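Local coordinates for esterase (uncultured bacterium pCosCE1, PDB 7ATL), which hydrolyses carboxylic esters as a family VIII carboxylesterase of the beta-lactamase clan and also shows promiscuous acyltransferase activity, at residues R62-S67 and G341-S346; D140-S145 and F245-A250; L147-N152 and Q258-G263. All coordinates share one frame; numbering follows the deposited sequence.

How the contacts relate
Contact 1 lies about 5 Å from the centre of the chain and joins the loop leading into helix 67-80 to the turn between strands 337-341 and 345-350 of the seven-stranded antiparallel sheet. Contacts 2 and 3 bring the loop 140-145 and the start of helix 149-157 against the chain that runs from strand 246-249 to Gly263. Their centres are about 13 Å apart; that of contact 1 is about 13 Å from contact 2 and 18 Å from contact 3. Along the sequence both are nested inside contact 1, and their segments alternate. Met142 and Ile247 reach Val342, so loop 140-145 and strand 246-249 pack against the sheet turn beside the presumed SxxK site.

Contact 1: R62-S67 and G341-S346; sequences RLSSVS and GVYGHS. With 1PE (pentaethylene glycol), chain E.
The imidazole of His345 donates from NE2 to Arg62 O in a nearly straight hydrogen bond of 2.7 Å (171°); the oxygen lies in the ring plane and accepts the N-H on a lone pair in the carbonyl plane. The contact joins the loop entering helix 67-80 to the turn between two strands of the antiparallel sheet in this beta-lactamase-type fold. ND1 of His345 bonds to Thr361 N, so both ring nitrogens are engaged and the ring's rotation is fixed. The turn includes a classic beta bulge, in which Gly344 and His345 both face Gly341 and both donate their backbone N-H to its carbonyl oxygen.

Ser64 OG accepts a straight hydrogen bond of 3.2 Å from Tyr343 N. A chi1 of 50°, with OG between the backbone N and the carbonyl carbon, directs the hydroxyl at that N-H. Arg62 CB sits over one face of the Tyr343 ring, 3.8 Å from its centroid, a CH-pi contact; CD follows above the CZ end, while the guanidinium goes on to Pro251 O. Val66 CG2 packs on His345 CB.

Next to Ser64 is Ser65, probably the nucleophile of an SxxK motif with Lys68, as in related beta-lactamase-fold enzymes. A pentaethylene glycol, probably from the crystallisation liquor, ends here, and Val342 N donates to its OH7 at 3.2 Å.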
loop_
_atom_site.group_PDB
_atom_site.type_symbol
_atom_site.label_atom_id
_atom_site.label_comp_id
_atom_site.label_asym_id
_atom_site.label_seq_id
_atom_site.Cartn_x
_atom_site.Cartn_y
_atom_site.Cartn_z
ATOM N N ARG A 62 -4.945 10.240 -0.135
ATOM C CA ARG A 62 -5.376 8.984 -0.781
ATOM C C ARG A 62 -4.187 8.037 -0.675
ATOM O O ARG A 62 -3.087 8.449 -1.101
ATOM C CB ARG A 62 -5.783 9.245 -2.236
ATOM C CG ARG A 62 -6.984 10.170 -2.372
ATOM C CD ARG A 62 -7.242 10.619 -3.789
ATOM N NE ARG A 62 -8.330 11.587 -3.833
ATOM C CZ ARG A 62 -8.214 12.891 -3.579
ATOM N NH1 ARG A 62 -7.047 13.438 -3.274
ATOM N NH2 ARG A 62 -9.279 13.654 -3.663
ATOM N N LEU A 63 -4.388 6.842 -0.115
ATOM C CA LEU A 63 -3.256 5.940 0.250
ATOM C C LEU A 63 -2.913 4.930 -0.853
ATOM O O LEU A 63 -1.783 4.490 -0.831
ATOM C CB LEU A 63 -3.585 5.239 1.565
ATOM C CG LEU A 63 -3.578 6.156 2.789
ATOM C CD1 LEU A 63 -3.977 5.384 4.035
ATOM C CD2 LEU A 63 -2.217 6.793 2.972
ATOM N N SER A 64 -3.810 4.644 -1.807
ATOM C CA SER A 64 -3.744 3.506 -2.783
ATOM C C SER A 64 -3.164 2.266 -2.075
ATOM O O SER A 64 -3.738 1.885 -1.040
ATOM C CB SER A 64 -3.030 3.873 -4.084
ATOM O OG SER A 64 -1.769 4.501 -3.854
ATOM N N SER A 65 -2.049 1.688 -2.530
ATOM C CA SER A 65 -1.544 0.400 -1.978
ATOM C C SER A 65 -0.988 0.541 -0.558
ATOM O O SER A 65 -0.718 -0.487 0.058
ATOM C CB SER A 65 -0.545 -0.226 -2.864
ATOM O OG SER A 65 -1.169 -0.703 -4.045
ATOM N N VAL A 66 -0.886 1.741 -0.004
ATOM C CA VAL A 66 -0.553 1.861 1.441
ATOM C C VAL A 66 -1.728 1.313 2.254
ATOM O O VAL A 66 -1.524 1.048 3.442
ATOM C CB VAL A 66 -0.131 3.283 1.848
ATOM C CG1 VAL A 66 0.155 3.384 3.340
ATOM C CG2 VAL A 66 1.076 3.714 1.040
ATOM N N SER A 67 -2.862 1.046 1.617
ATOM C CA SER A 67 -4.024 0.315 2.203
ATOM C C SER A 67 -3.636 -1.130 2.591
ATOM O O SER A 67 -4.197 -1.672 3.565
ATOM C CB SER A 67 -5.227 0.315 1.245
ATOM O OG SER A 67 -5.578 1.623 0.780
ATOM N N GLY A 341 2.734 3.299 -2.922
ATOM C CA GLY A 341 1.381 3.617 -3.427
ATOM C C GLY A 341 1.438 4.427 -4.705
ATOM O O GLY A 341 2.194 5.406 -4.760
ATOM N N VAL A 342 0.638 4.075 -5.700
ATOM C CA VAL A 342 0.672 4.786 -7.009
ATOM C C VAL A 342 0.360 6.268 -6.800
ATOM O O VAL A 342 0.866 7.048 -7.580
ATOM C CB VAL A 342 -0.281 4.178 -8.048
ATOM C CG1 VAL A 342 0.020 2.713 -8.299
ATOM C CG2 VAL A 342 -1.738 4.362 -7.658
ATOM N N TYR A 343 -0.438 6.676 -5.814
ATOM C CA TYR A 343 -0.766 8.125 -5.634
ATOM C C TYR A 343 0.501 8.930 -5.303
ATOM O O TYR A 343 0.490 10.156 -5.492
ATOM C CB TYR A 343 -1.885 8.350 -4.607
ATOM C CG TYR A 343 -3.277 8.291 -5.189
ATOM C CD1 TYR A 343 -3.683 9.212 -6.144
ATOM C CD2 TYR A 343 -4.197 7.336 -4.785
ATOM C CE1 TYR A 343 -4.960 9.182 -6.686
ATOM C CE2 TYR A 343 -5.479 7.297 -5.305
ATOM C CZ TYR A 343 -5.861 8.226 -6.256
ATOM O OH TYR A 343 -7.106 8.209 -6.793
ATOM N N GLY A 344 1.533 8.271 -4.761
ATOM C CA GLY A 344 2.903 8.812 -4.701
ATOM C C GLY A 344 3.564 8.564 -3.360
ATOM O O GLY A 344 4.054 9.526 -2.799
ATOM N N HIS A 345 3.613 7.327 -2.868
ATOM C CA HIS A 345 4.079 7.039 -1.479
ATOM C C HIS A 345 5.159 5.953 -1.473
ATOM O O HIS A 345 5.185 5.112 -2.419
ATOM C CB HIS A 345 2.940 6.654 -0.530
ATOM C CG HIS A 345 1.683 7.448 -0.680
ATOM N ND1 HIS A 345 1.668 8.826 -0.735
ATOM C CD2 HIS A 345 0.389 7.042 -0.776
ATOM C CE1 HIS A 345 0.413 9.234 -0.838
ATOM N NE2 HIS A 345 -0.393 8.153 -0.882
ATOM N N SER A 346 6.038 6.025 -0.466
ATOM C CA SER A 346 6.979 4.947 -0.073
ATOM C C SER A 346 6.980 4.826 1.454
ATOM O O SER A 346 6.624 5.792 2.131
ATOM C CB SER A 346 8.365 5.143 -0.640
ATOM O OG SER A 346 8.934 6.357 -0.197
HETATM O OH2 1PE E . 8.768 -3.543 -10.895
HETATM C C12 1PE E . 10.013 -3.457 -10.195
HETATM C C22 1PE E . 9.944 -2.509 -9.014
HETATM O OH3 1PE E . 11.222 -1.913 -8.754
HETATM C C13 1PE E . 10.647 -0.275 -7.053
HETATM C C23 1PE E . 11.200 -0.516 -8.441
HETATM O OH4 1PE E . 9.672 0.771 -7.064
HETATM C C14 1PE E . 7.394 0.371 -6.371
HETATM C C24 1PE E . 8.785 0.784 -5.949
HETATM O OH5 1PE E . 6.543 0.242 -5.233
HETATM C C15 1PE E . 4.210 -0.087 -4.702
HETATM C C25 1PE E . 5.426 -0.618 -5.437
HETATM O OH6 1PE E . 3.092 -0.033 -5.600
HETATM C C16 1PE E . 0.701 0.239 -5.985
HETATM C C26 1PE E . 1.823 0.159 -4.965
HETATM O OH7 1PE E . -0.437 1.019 -5.572
#

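Contact 2: D140-S145 and F245-A250; sequences DGMELS and FEIELA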
loop_
_atom_site.group_PDB
_atom_site.type_symbol
_atom_site.label_atom_id
_atom_site.label_comp_id
_atom_site.label_asym_id
_atom_site.label_seq_id
_atom_site.Cartn_x
_atom_site.Cartn_y
_atom_site.Cartn_z
ATOM N N ASP A 140 -10.301 -2.121 -9.796
ATOM C CA ASP A 140 -9.023 -2.248 -9.049
ATOM C C ASP A 140 -9.112 -1.520 -7.706
ATOM O O ASP A 140 -8.150 -1.653 -6.944
ATOM C CB ASP A 140 -7.848 -1.740 -9.890
ATOM C CG ASP A 140 -7.416 -2.670 -11.016
ATOM O OD1 ASP A 140 -7.761 -3.896 -10.960
ATOM O OD2 ASP A 140 -6.678 -2.171 -11.929
ATOM N N GLY A 141 -10.192 -0.783 -7.427
ATOM C CA GLY A 141 -10.404 -0.100 -6.135
ATOM C C GLY A 141 -10.184 1.415 -6.167
ATOM O O GLY A 141 -10.431 2.054 -5.132
ATOM N N MET A 142 -9.774 2.020 -7.287
ATOM C CA MET A 142 -9.404 3.472 -7.320
ATOM C C MET A 142 -10.286 4.297 -8.270
ATOM O O MET A 142 -10.170 5.544 -8.248
ATOM C CB MET A 142 -7.930 3.614 -7.701
ATOM C CG MET A 142 -7.023 3.117 -6.573
ATOM S SD MET A 142 -5.330 2.838 -7.120
ATOM C CE MET A 142 -5.545 1.290 -7.993
ATOM N N GLU A 143 -11.187 3.635 -8.999
ATOM C CA GLU A 143 -12.026 4.219 -10.076
ATOM C C GLU A 143 -13.486 4.292 -9.617
ATOM O O GLU A 143 -13.821 3.687 -8.585
ATOM C CB GLU A 143 -11.904 3.385 -11.356
ATOM C CG GLU A 143 -12.551 2.003 -11.274
ATOM C CD GLU A 143 -11.633 0.978 -10.630
ATOM O OE1 GLU A 143 -10.835 0.388 -11.368
ATOM O OE2 GLU A 143 -11.678 0.818 -9.379
ATOM N N LEU A 144 -14.339 5.005 -10.361
ATOM C CA LEU A 144 -15.789 5.084 -10.041
ATOM C C LEU A 144 -16.460 3.776 -10.474
ATOM O O LEU A 144 -16.045 3.181 -11.477
ATOM C CB LEU A 144 -16.413 6.300 -10.731
ATOM C CG LEU A 144 -15.891 7.670 -10.293
ATOM C CD1 LEU A 144 -16.633 8.778 -11.019
ATOM C CD2 LEU A 144 -16.009 7.868 -8.792
ATOM N N SER A 145 -17.443 3.329 -9.707
ATOM C CA SER A 145 -18.244 2.122 -10.003
ATOM C C SER A 145 -19.519 2.147 -9.170
ATOM O O SER A 145 -19.555 2.872 -8.158
ATOM C CB SER A 145 -17.463 0.846 -9.756
ATOM O OG SER A 145 -17.721 0.303 -8.469
ATOM N N PHE A 245 0.175 -1.337 -17.394
ATOM C CA PHE A 245 -0.230 -0.668 -18.652
ATOM C C PHE A 245 -0.824 0.656 -18.210
ATOM O O PHE A 245 -0.032 1.581 -17.985
ATOM C CB PHE A 245 -1.180 -1.541 -19.491
ATOM C CG PHE A 245 -0.533 -2.755 -20.122
ATOM C CD1 PHE A 245 -0.311 -3.916 -19.378
ATOM C CD2 PHE A 245 -0.130 -2.742 -21.455
ATOM C CE1 PHE A 245 0.295 -5.028 -19.949
ATOM C CE2 PHE A 245 0.485 -3.854 -22.023
ATOM C CZ PHE A 245 0.696 -4.997 -21.270
ATOM N N GLU A 246 -2.145 0.685 -18.014
ATOM C CA GLU A 246 -2.932 1.917 -17.785
ATOM C C GLU A 246 -3.755 1.712 -16.528
ATOM O O GLU A 246 -4.352 0.649 -16.377
ATOM C CB GLU A 246 -3.828 2.274 -18.975
ATOM C CG GLU A 246 -3.051 2.804 -20.168
ATOM C CD GLU A 246 -3.903 3.521 -21.201
ATOM O OE1 GLU A 246 -5.151 3.421 -21.120
ATOM O OE2 GLU A 246 -3.325 4.192 -22.083
ATOM N N ILE A 247 -3.763 2.728 -15.677
ATOM C CA ILE A 247 -4.474 2.727 -14.374
ATOM C C ILE A 247 -5.569 3.794 -14.456
ATOM O O ILE A 247 -5.306 4.886 -15.013
ATOM C CB ILE A 247 -3.497 2.967 -13.201
ATOM C CG1 ILE A 247 -4.247 3.133 -11.880
ATOM C CG2 ILE A 247 -2.596 4.166 -13.481
ATOM C CD1 ILE A 247 -3.380 3.069 -10.677
ATOM N N GLU A 248 -6.737 3.483 -13.903
ATOM C CA GLU A 248 -7.919 4.373 -13.866
ATOM C C GLU A 248 -8.023 4.966 -12.466
ATOM O O GLU A 248 -8.294 4.202 -11.533
ATOM C CB GLU A 248 -9.191 3.591 -14.212
ATOM C CG GLU A 248 -10.326 4.508 -14.584
ATOM C CD GLU A 248 -11.672 3.903 -14.929
ATOM O OE1 GLU A 248 -11.768 2.679 -15.222
ATOM O OE2 GLU A 248 -12.628 4.690 -14.886
ATOM N N LEU A 249 -7.866 6.281 -12.338
ATOM C CA LEU A 249 -7.926 6.963 -11.025
ATOM C C LEU A 249 -9.113 7.916 -10.991
ATOM O O LEU A 249 -9.354 8.613 -11.987
ATOM C CB LEU A 249 -6.629 7.731 -10.796
ATOM C CG LEU A 249 -5.388 6.863 -10.644
ATOM C CD1 LEU A 249 -4.120 7.737 -10.578
ATOM C CD2 LEU A 249 -5.526 5.961 -9.432
ATOM N N ALA A 250 -9.802 7.935 -9.857
ATOM C CA ALA A 250 -10.953 8.807 -9.593
ATOM C C ALA A 250 -10.767 9.412 -8.207
ATOM O O ALA A 250 -11.266 8.894 -7.211
ATOM C CB ALA A 250 -12.229 8.024 -9.750
HETATM O O HOH W 1 -7.126 0.538 -12.661
HETATM O O HOH W 2 -8.407 1.699 -10.700
HETATM O O HOH W 3 -13.312 6.346 -12.959
#
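Strand 246-249, one half of a two-stranded antiparallel sheet with 235-238, meets the loop that leads from helix 132-136 to helix 149-157 in this beta-lactamase-type fold. One direct hydrogen bond crosses between them: Ala250 N donates to Met142 O at 2.9 Å, bent to 138° and tilted from the carbonyl plane.

Around this bond the side chains divide into an apolar and an acidic group. Met142 lies alongside Leu249, pointing the same way, with CB 3.8 Å from Leu249 CD2. A turn about its CG-SD bond (chi3 -76°) then brings the methyl CE to the tip of Ile247, 3.9 Å from CD1. Just beyond the strand, Leu144 CG rests on Ala250 CB, toward the protein surface.

The acidic pair is Glu143 and Glu248. Their chains cross at about a right angle, with Glu143 CB 3.6 Å from Glu248 CD and the two carboxylate planes 83° apart. Glu143 OE1 and Glu248 OE1 are 4.6 Å apart, and Arg124 forms a salt bridge with each, which probably offsets their repulsion. Glu143 also folds back on its own loop: OE1 accepts from Asp140 N, and OE2 uses its syn lone pair for Gly141 N, so the carboxylate holds the turn before it in shape.

Three waters bridge the segments. One links Asp140 OD2 to Glu248 N, and another donates to Glu248 O and, weakly, to Glu143 OE1. The third accepts from Leu144 N and donates to Glu248 OE2, 2.6 Å away.

Contact 3: L147-N152 and Q258-G263; sequences LTLEQN and QAYPSG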
loop_
_atom_site.group_PDB
_atom_site.type_symbol
_atom_site.label_atom_id
_atom_site.label_comp_id
_atom_site.label_asym_id
_atom_site.label_seq_id
_atom_site.Cartn_x
_atom_site.Cartn_y
_atom_site.Cartn_z
ATOM N N LEU A 147 -20.592 -0.784 -7.916
ATOM C CA LEU A 147 -20.503 -2.127 -7.297
ATOM C C LEU A 147 -20.353 -2.010 -5.785
ATOM O O LEU A 147 -19.750 -1.022 -5.308
ATOM C CB LEU A 147 -19.315 -2.874 -7.888
ATOM C CG LEU A 147 -19.287 -2.907 -9.410
ATOM C CD1 LEU A 147 -18.038 -3.612 -9.877
ATOM C CD2 LEU A 147 -20.532 -3.579 -9.980
ATOM N N THR A 148 -20.883 -3.021 -5.096
ATOM C CA THR A 148 -20.428 -3.470 -3.760
ATOM C C THR A 148 -19.137 -4.276 -3.958
ATOM O O THR A 148 -18.862 -4.744 -5.127
ATOM C CB THR A 148 -21.498 -4.297 -3.037
ATOM O OG1 THR A 148 -21.721 -5.535 -3.729
ATOM C CG2 THR A 148 -22.802 -3.535 -2.893
ATOM N N LEU A 149 -18.369 -4.432 -2.879
ATOM C CA LEU A 149 -17.161 -5.293 -2.838
ATOM C C LEU A 149 -17.550 -6.695 -3.308
ATOM O O LEU A 149 -16.870 -7.256 -4.156
ATOM C CB LEU A 149 -16.646 -5.334 -1.393
ATOM C CG LEU A 149 -15.421 -6.211 -1.149
ATOM C CD1 LEU A 149 -14.294 -5.832 -2.101
ATOM C CD2 LEU A 149 -14.952 -6.070 0.289
ATOM N N GLU A 150 -18.614 -7.242 -2.729
ATOM C CA GLU A 150 -19.071 -8.614 -3.044
ATOM C C GLU A 150 -19.310 -8.717 -4.552
ATOM O O GLU A 150 -18.884 -9.730 -5.134
ATOM C CB GLU A 150 -20.330 -8.978 -2.257
ATOM C CG GLU A 150 -20.741 -10.410 -2.525
ATOM C CD GLU A 150 -21.826 -10.991 -1.644
ATOM O OE1 GLU A 150 -22.669 -11.726 -2.199
ATOM O OE2 GLU A 150 -21.797 -10.751 -0.406
ATOM N N GLN A 151 -19.984 -7.722 -5.146
ATOM C CA GLN A 151 -20.354 -7.731 -6.586
ATOM C C GLN A 151 -19.053 -7.717 -7.395
ATOM O O GLN A 151 -18.941 -8.513 -8.340
ATOM C CB GLN A 151 -21.285 -6.573 -6.954
ATOM C CG GLN A 151 -22.734 -6.757 -6.531
ATOM C CD GLN A 151 -23.470 -5.439 -6.551
ATOM O OE1 GLN A 151 -22.916 -4.372 -6.788
ATOM N NE2 GLN A 151 -24.753 -5.479 -6.280
ATOM N N ASN A 152 -18.063 -6.938 -6.967
ATOM C CA ASN A 152 -16.756 -6.868 -7.672
ATOM C C ASN A 152 -15.992 -8.194 -7.564
ATOM O O ASN A 152 -15.352 -8.599 -8.561
ATOM C CB ASN A 152 -15.881 -5.724 -7.174
ATOM C CG ASN A 152 -14.745 -5.458 -8.133
ATOM O OD1 ASN A 152 -14.963 -5.464 -9.346
ATOM N ND2 ASN A 152 -13.543 -5.244 -7.598
ATOM N N GLN A 258 -20.266 5.769 -0.072
ATOM C CA GLN A 258 -20.952 4.597 -0.693
ATOM C C GLN A 258 -19.943 3.752 -1.479
ATOM O O GLN A 258 -20.267 2.603 -1.793
ATOM C CB GLN A 258 -22.065 4.982 -1.685
ATOM C CG GLN A 258 -23.187 5.868 -1.142
ATOM C CD GLN A 258 -23.578 5.556 0.282
ATOM O OE1 GLN A 258 -23.635 6.439 1.149
ATOM N NE2 GLN A 258 -23.842 4.288 0.536
ATOM N N ALA A 259 -18.779 4.295 -1.819
ATOM C CA ALA A 259 -17.770 3.562 -2.612
ATOM C C ALA A 259 -17.347 2.301 -1.841
ATOM O O ALA A 259 -17.087 2.413 -0.620
ATOM C CB ALA A 259 -16.602 4.467 -2.913
ATOM N N TYR A 260 -17.295 1.143 -2.505
ATOM C CA TYR A 260 -16.963 -0.137 -1.821
ATOM C C TYR A 260 -15.557 -0.036 -1.222
ATOM O O TYR A 260 -14.641 0.584 -1.791
ATOM C CB TYR A 260 -17.163 -1.374 -2.716
ATOM C CG TYR A 260 -16.112 -1.603 -3.766
ATOM C CD1 TYR A 260 -14.933 -2.239 -3.450
ATOM C CD2 TYR A 260 -16.292 -1.192 -5.075
ATOM C CE1 TYR A 260 -13.955 -2.458 -4.404
ATOM C CE2 TYR A 260 -15.316 -1.389 -6.041
ATOM C CZ TYR A 260 -14.140 -2.037 -5.706
ATOM O OH TYR A 260 -13.150 -2.266 -6.625
ATOM N N PRO A 261 -15.392 -0.581 0.005
ATOM C CA PRO A 261 -14.103 -0.586 0.685
ATOM C C PRO A 261 -13.098 -1.491 -0.028
ATOM O O PRO A 261 -13.291 -2.669 0.003
ATOM C CB PRO A 261 -14.439 -1.131 2.076
ATOM C CG PRO A 261 -15.691 -1.948 1.870
ATOM C CD PRO A 261 -16.460 -1.166 0.829
ATOM N N SER A 262 -12.114 -0.896 -0.707
ATOM C CA SER A 262 -10.995 -1.620 -1.364
ATOM C C SER A 262 -9.869 -1.764 -0.349
ATOM O O SER A 262 -9.198 -0.775 -0.072
ATOM C CB SER A 262 -10.510 -0.924 -2.620
ATOM O OG SER A 262 -9.259 -1.456 -3.039
ATOM N N GLY A 263 -9.683 -2.967 0.177
ATOM C CA GLY A 263 -8.546 -3.303 1.057
ATOM C C GLY A 263 -7.184 -3.093 0.409
ATOM O O GLY A 263 -6.240 -2.750 1.144
HETATM O O HOH W 4 -18.540 1.402 -5.375
#
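Tyr260 and Leu149 bury the greatest areas here, with Leu147 next, where the first turn of helix 149-157 meets the loop 258-263. The tyrosine side chain stands against the helix start. Tyr260 CB is 3.3 Å from Leu149 N, while Leu147 O approaches the ring edge near its plane, 3.5 Å from CD2. The ring reaches the helix because chi1 (75°) sets CG on the side between N and C. Leu149 crosses Tyr260 at about a right angle, and its CD1 lies 3.9 Å from the tyrosine CD1; the other methyl, CD2, meets Pro261 O.

Thr148 is the N-cap of the helix and forms a capping box with Gln151: OG1 accepts from Gln151 N, and Gln151 OE1 accepts from Thr148 N. Farther along, Asn152 ND2 comes close to Tyr260 OH without a hydrogen bond, and Asn152 OD1 is taken by Lys139 N. Arg253 adds a cation-pi contact to the ring.

No direct hydrogen bond crosses the segments, though a water lies between Leu147 O and Tyr260 N and can link them, so the join depends largely on the fit of Tyr260 against the capped helix start.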